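Local coordinates for SsDNA-binding protein essential for mitochondrial genome maintenance (Saccharomyces cerevisiae, PDB 6CQK) that binds single-stranded DNA preferentially and cooperatively, takes part in mitochondrial DNA replication and stimulates the PIF1 helicase, at residues F16-S21 / R26-S31. Numbering follows the deposited sequence.
Sequences FTEHTS and RYLKYS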
ATOM      1  N   PHE A  16      24.552  -7.223  -2.103  1.00 77.74           N
ATOM      2  CA  PHE A  16      23.834  -7.127  -3.359  1.00 78.49           C
ATOM      3  C   PHE A  16      24.546  -8.026  -4.396  1.00 76.51           C
ATOM      4  O   PHE A  16      25.447  -7.563  -5.037  1.00 81.98           O
ATOM      5  CB  PHE A  16      23.783  -5.649  -3.821  1.00 77.96           C
ATOM      6  CG  PHE A  16      23.082  -4.711  -2.863  1.00 74.80           C
ATOM      7  CD1 PHE A  16      21.706  -4.770  -2.712  1.00 78.38           C
ATOM      8  CD2 PHE A  16      23.778  -3.731  -2.186  1.00 72.51           C
ATOM      9  CE1 PHE A  16      21.039  -3.887  -1.873  1.00 78.07           C
ATOM     10  CE2 PHE A  16      23.127  -2.835  -1.369  1.00 73.21           C
ATOM     11  CZ  PHE A  16      21.758  -2.912  -1.208  1.00 76.63           C
ATOM     12  N   THR A  17      24.089  -9.251  -4.624  1.00 74.59           N
ATOM     13  CA  THR A  17      24.672 -10.078  -5.701  1.00 73.37           C
ATOM     14  C   THR A  17      23.986  -9.842  -7.058  1.00 73.29           C
ATOM     15  O   THR A  17      22.779  -9.732  -7.135  1.00 72.72           O
ATOM     16  CB  THR A  17      24.586 -11.597  -5.475  1.00 74.60           C
ATOM     17  OG1 THR A  17      23.270 -11.958  -5.078  1.00 78.46           O
ATOM     18  CG2 THR A  17      25.635 -12.157  -4.498  1.00 75.64           C
ATOM     19  N   GLU A  18      24.774  -9.829  -8.137  1.00 77.69           N
ATOM     20  CA  GLU A  18      24.315  -9.433  -9.484  1.00 75.91           C
ATOM     21  C   GLU A  18      24.358 -10.618 -10.424  1.00 71.60           C
ATOM     22  O   GLU A  18      25.285 -11.412 -10.372  1.00 73.96           O
ATOM     23  CB  GLU A  18      25.182  -8.282  -9.937  1.00 77.78           C
ATOM     24  CG  GLU A  18      24.761  -7.631 -11.218  1.00 84.78           C
ATOM     25  CD  GLU A  18      25.196  -6.159 -11.342  1.00 89.28           C
ATOM     26  OE1 GLU A  18      25.848  -5.650 -10.381  1.00 84.57           O
ATOM     27  OE2 GLU A  18      24.889  -5.536 -12.414  1.00 89.25           O
ATOM     28  N   HIS A  19      23.337 -10.761 -11.245  1.00 69.62           N
ATOM     29  CA  HIS A  19      23.086 -12.016 -11.998  1.00 69.63           C
ATOM     30  C   HIS A  19      22.517 -11.715 -13.358  1.00 68.22           C
ATOM     31  O   HIS A  19      22.374 -10.536 -13.712  1.00 68.21           O
ATOM     32  CB  HIS A  19      22.033 -12.814 -11.278  1.00 72.14           C
ATOM     33  CG  HIS A  19      22.368 -13.105  -9.864  1.00 74.21           C
ATOM     34  ND1 HIS A  19      22.924 -14.287  -9.454  1.00 74.71           N
ATOM     35  CD2 HIS A  19      22.209 -12.354  -8.752  1.00 76.23           C
ATOM     36  CE1 HIS A  19      23.087 -14.259  -8.143  1.00 74.54           C
ATOM     37  NE2 HIS A  19      22.671 -13.093  -7.695  1.00 74.52           N
ATOM     38  N   THR A  20      22.236 -12.769 -14.129  1.00 67.93           N
ATOM     39  CA  THR A  20      21.596 -12.642 -15.443  1.00 69.38           C
ATOM     40  C   THR A  20      20.368 -13.509 -15.554  1.00 71.72           C
ATOM     41  O   THR A  20      20.308 -14.624 -15.044  1.00 74.34           O
ATOM     42  CB  THR A  20      22.567 -12.904 -16.633  1.00 69.74           C
ATOM     43  OG1 THR A  20      23.636 -11.937 -16.635  1.00 65.30           O
ATOM     44  CG2 THR A  20      21.825 -12.846 -17.988  1.00 70.26           C
ATOM     45  N   SER A  21      19.383 -12.977 -16.256  1.00 71.92           N
ATOM     46  CA  SER A  21      18.089 -13.438 -16.094  1.00 72.31           C
ATOM     47  C   SER A  21      17.582 -14.162 -17.266  1.00 74.10           C
ATOM     48  O   SER A  21      16.509 -13.816 -17.682  1.00 91.47           O
ATOM     49  CB  SER A  21      17.216 -12.200 -15.938  1.00 75.20           C
ATOM     50  OG  SER A  21      16.750 -11.717 -17.204  1.00 79.21           O
ATOM     51  N   ARG A  26      20.379  -8.000 -16.704  1.00 67.94           N
ATOM     52  CA  ARG A  26      21.054  -7.890 -15.464  1.00 70.23           C
ATOM     53  C   ARG A  26      20.041  -7.619 -14.456  1.00 70.36           C
ATOM     54  O   ARG A  26      19.265  -6.670 -14.617  1.00 68.09           O
ATOM     55  CB  ARG A  26      21.997  -6.711 -15.351  1.00 73.93           C
ATOM     56  CG  ARG A  26      23.237  -6.931 -16.119  1.00 78.58           C
ATOM     57  CD  ARG A  26      23.866  -8.275 -15.720  1.00 78.50           C
ATOM     58  NE  ARG A  26      24.944  -8.029 -14.780  1.00 81.82           N
ATOM     59  CZ  ARG A  26      25.695  -8.992 -14.254  1.00 88.89           C
ATOM     60  NH1 ARG A  26      25.444 -10.290 -14.482  1.00 91.04           N
ATOM     61  NH2 ARG A  26      26.701  -8.659 -13.448  1.00 95.00           N
ATOM     62  N   TYR A  27      20.135  -8.383 -13.372  1.00 71.57           N
ATOM     63  CA  TYR A  27      19.425  -8.037 -12.176  1.00 69.40           C
ATOM     64  C   TYR A  27      20.207  -8.213 -10.927  1.00 71.29           C
ATOM     65  O   TYR A  27      21.136  -9.053 -10.845  1.00 75.23           O
ATOM     66  CB  TYR A  27      18.204  -8.856 -12.075  1.00 68.98           C
ATOM     67  CG  TYR A  27      18.398 -10.348 -11.786  1.00 70.94           C
ATOM     68  CD1 TYR A  27      18.360 -10.883 -10.485  1.00 70.92           C
ATOM     69  CD2 TYR A  27      18.526 -11.248 -12.835  1.00 74.63           C
ATOM     70  CE1 TYR A  27      18.471 -12.268 -10.249  1.00 72.62           C
ATOM     71  CE2 TYR A  27      18.605 -12.630 -12.618  1.00 76.16           C
ATOM     72  CZ  TYR A  27      18.580 -13.134 -11.333  1.00 75.19           C
ATOM     73  OH  TYR A  27      18.739 -14.484 -11.174  1.00 75.01           O
ATOM     74  N   LEU A  28      19.761  -7.456  -9.938  1.00 69.78           N
ATOM     75  CA  LEU A  28      20.328  -7.465  -8.614  1.00 69.73           C
ATOM     76  C   LEU A  28      19.439  -8.269  -7.658  1.00 66.42           C
ATOM     77  O   LEU A  28      18.221  -8.271  -7.784  1.00 65.15           O
ATOM     78  CB  LEU A  28      20.452  -6.027  -8.187  1.00 71.58           C
ATOM     79  CG  LEU A  28      21.428  -5.749  -7.077  1.00 75.47           C
ATOM     80  CD1 LEU A  28      22.827  -6.267  -7.425  1.00 77.34           C
ATOM     81  CD2 LEU A  28      21.454  -4.252  -6.784  1.00 79.24           C
ATOM     82  N   LYS A  29      20.061  -9.035  -6.769  1.00 66.82           N
ATOM     83  CA  LYS A  29      19.353  -9.866  -5.741  1.00 69.56           C
ATOM     84  C   LYS A  29      19.801  -9.424  -4.365  1.00 64.58           C
ATOM     85  O   LYS A  29      20.964  -9.106  -4.176  1.00 64.61           O
ATOM     86  CB  LYS A  29      19.641 -11.393  -5.871  1.00 74.95           C
ATOM     87  CG  LYS A  29      18.565 -12.223  -6.623  1.00 86.57           C
ATOM     88  CD  LYS A  29      17.505 -12.848  -5.683  1.00 93.51           C
ATOM     89  CE  LYS A  29      16.267 -13.289  -6.443  1.00 92.78           C
ATOM     90  NZ  LYS A  29      16.542 -14.356  -7.448  1.00 92.12           N
ATOM     91  N   TYR A  30      18.859  -9.316  -3.450  1.00 61.90           N
ATOM     92  CA  TYR A  30      19.156  -9.097  -2.056  1.00 60.92           C
ATOM     93  C   TYR A  30      17.947  -9.530  -1.252  1.00 61.52           C
ATOM     94  O   TYR A  30      16.845  -9.725  -1.798  1.00 66.86           O
ATOM     95  CB  TYR A  30      19.532  -7.639  -1.763  1.00 59.98           C
ATOM     96  CG  TYR A  30      18.381  -6.635  -1.818  1.00 60.36           C
ATOM     97  CD1 TYR A  30      17.976  -6.042  -3.010  1.00 58.00           C
ATOM     98  CD2 TYR A  30      17.703  -6.277  -0.670  1.00 59.64           C
ATOM     99  CE1 TYR A  30      16.941  -5.134  -3.050  1.00 56.26           C
ATOM    100  CE2 TYR A  30      16.662  -5.363  -0.733  1.00 58.32           C
ATOM    101  CZ  TYR A  30      16.281  -4.801  -1.932  1.00 54.91           C
ATOM    102  OH  TYR A  30      15.174  -3.944  -1.964  1.00 53.14           O
ATOM    103  N   SER A  31      18.164  -9.724   0.035  1.00 60.39           N
ATOM    104  CA  SER A  31      17.100 -10.138   0.932  1.00 60.41           C
ATOM    105  C   SER A  31      16.873  -9.080   2.040  1.00 58.78           C
ATOM    106  O   SER A  31      17.809  -8.367   2.404  1.00 57.08           O
ATOM    107  CB  SER A  31      17.411 -11.496   1.533  1.00 60.35           C
ATOM    108  OG  SER A  31      18.707 -11.467   2.099  1.00 63.53           O
TER
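Two reciprocal pairs of backbone hydrogen bonds, Thr-17 with Lys-29 and His-19 with Tyr-27, join residues 16-21 to the antiparallel strand 26-31. Lys-29 N reaches Thr-17 O at 2.8 Å, whereas the return bond from Thr-17 N is weak. Glu-18/Leu-28 and Thr-20/Arg-26 form the intervening non-hydrogen-bonded pairs, so side chains alternate between two faces.

Aromatic groups meet at two places. On the face shared by Thr-17, His-19, Tyr-27 and Lys-29, His-19 CB sits over the Tyr-27 ring, 3.7 Å from its centroid, in a CH-pi contact; the imidazole, tilted 21° from the phenol plane, is slid aside so that the two rings barely overlap. In the imidazole plane, NE2 of His-19 shares a 2.9 Å hydrogen bond with Thr-17 OG1, which helps fix the ring's rotation. In a separate cluster near the start of the pairing, Phe-16 turns its edge toward the face of Tyr-30, while its CB meets Leu-28 CD1 at 3.8 Å.

At the hairpin-turn end of the face that carries Glu-18, Thr-20, Arg-26 and Leu-28, charged and polar groups meet. Turns about chi2 (-53°) and chi3 (-100°) carry the Arg-26 side chain across the partner strand, bringing one face of its guanidinium over Glu-18 CG. Its NE forms a salt bridge with Glu-18 OE2 at 3.4 Å, the hydrogen bond within it being weak, and NH1 donates within the guanidinium plane to Thr-20 OG1.

Helix 52-59 packs against Phe-16, Leu-28 and Tyr-30, whose hydroxyl bonds Gln-94. The arrangement is a beta hairpin joining the first two strands of the OB fold of single-strand DNA-binding proteins.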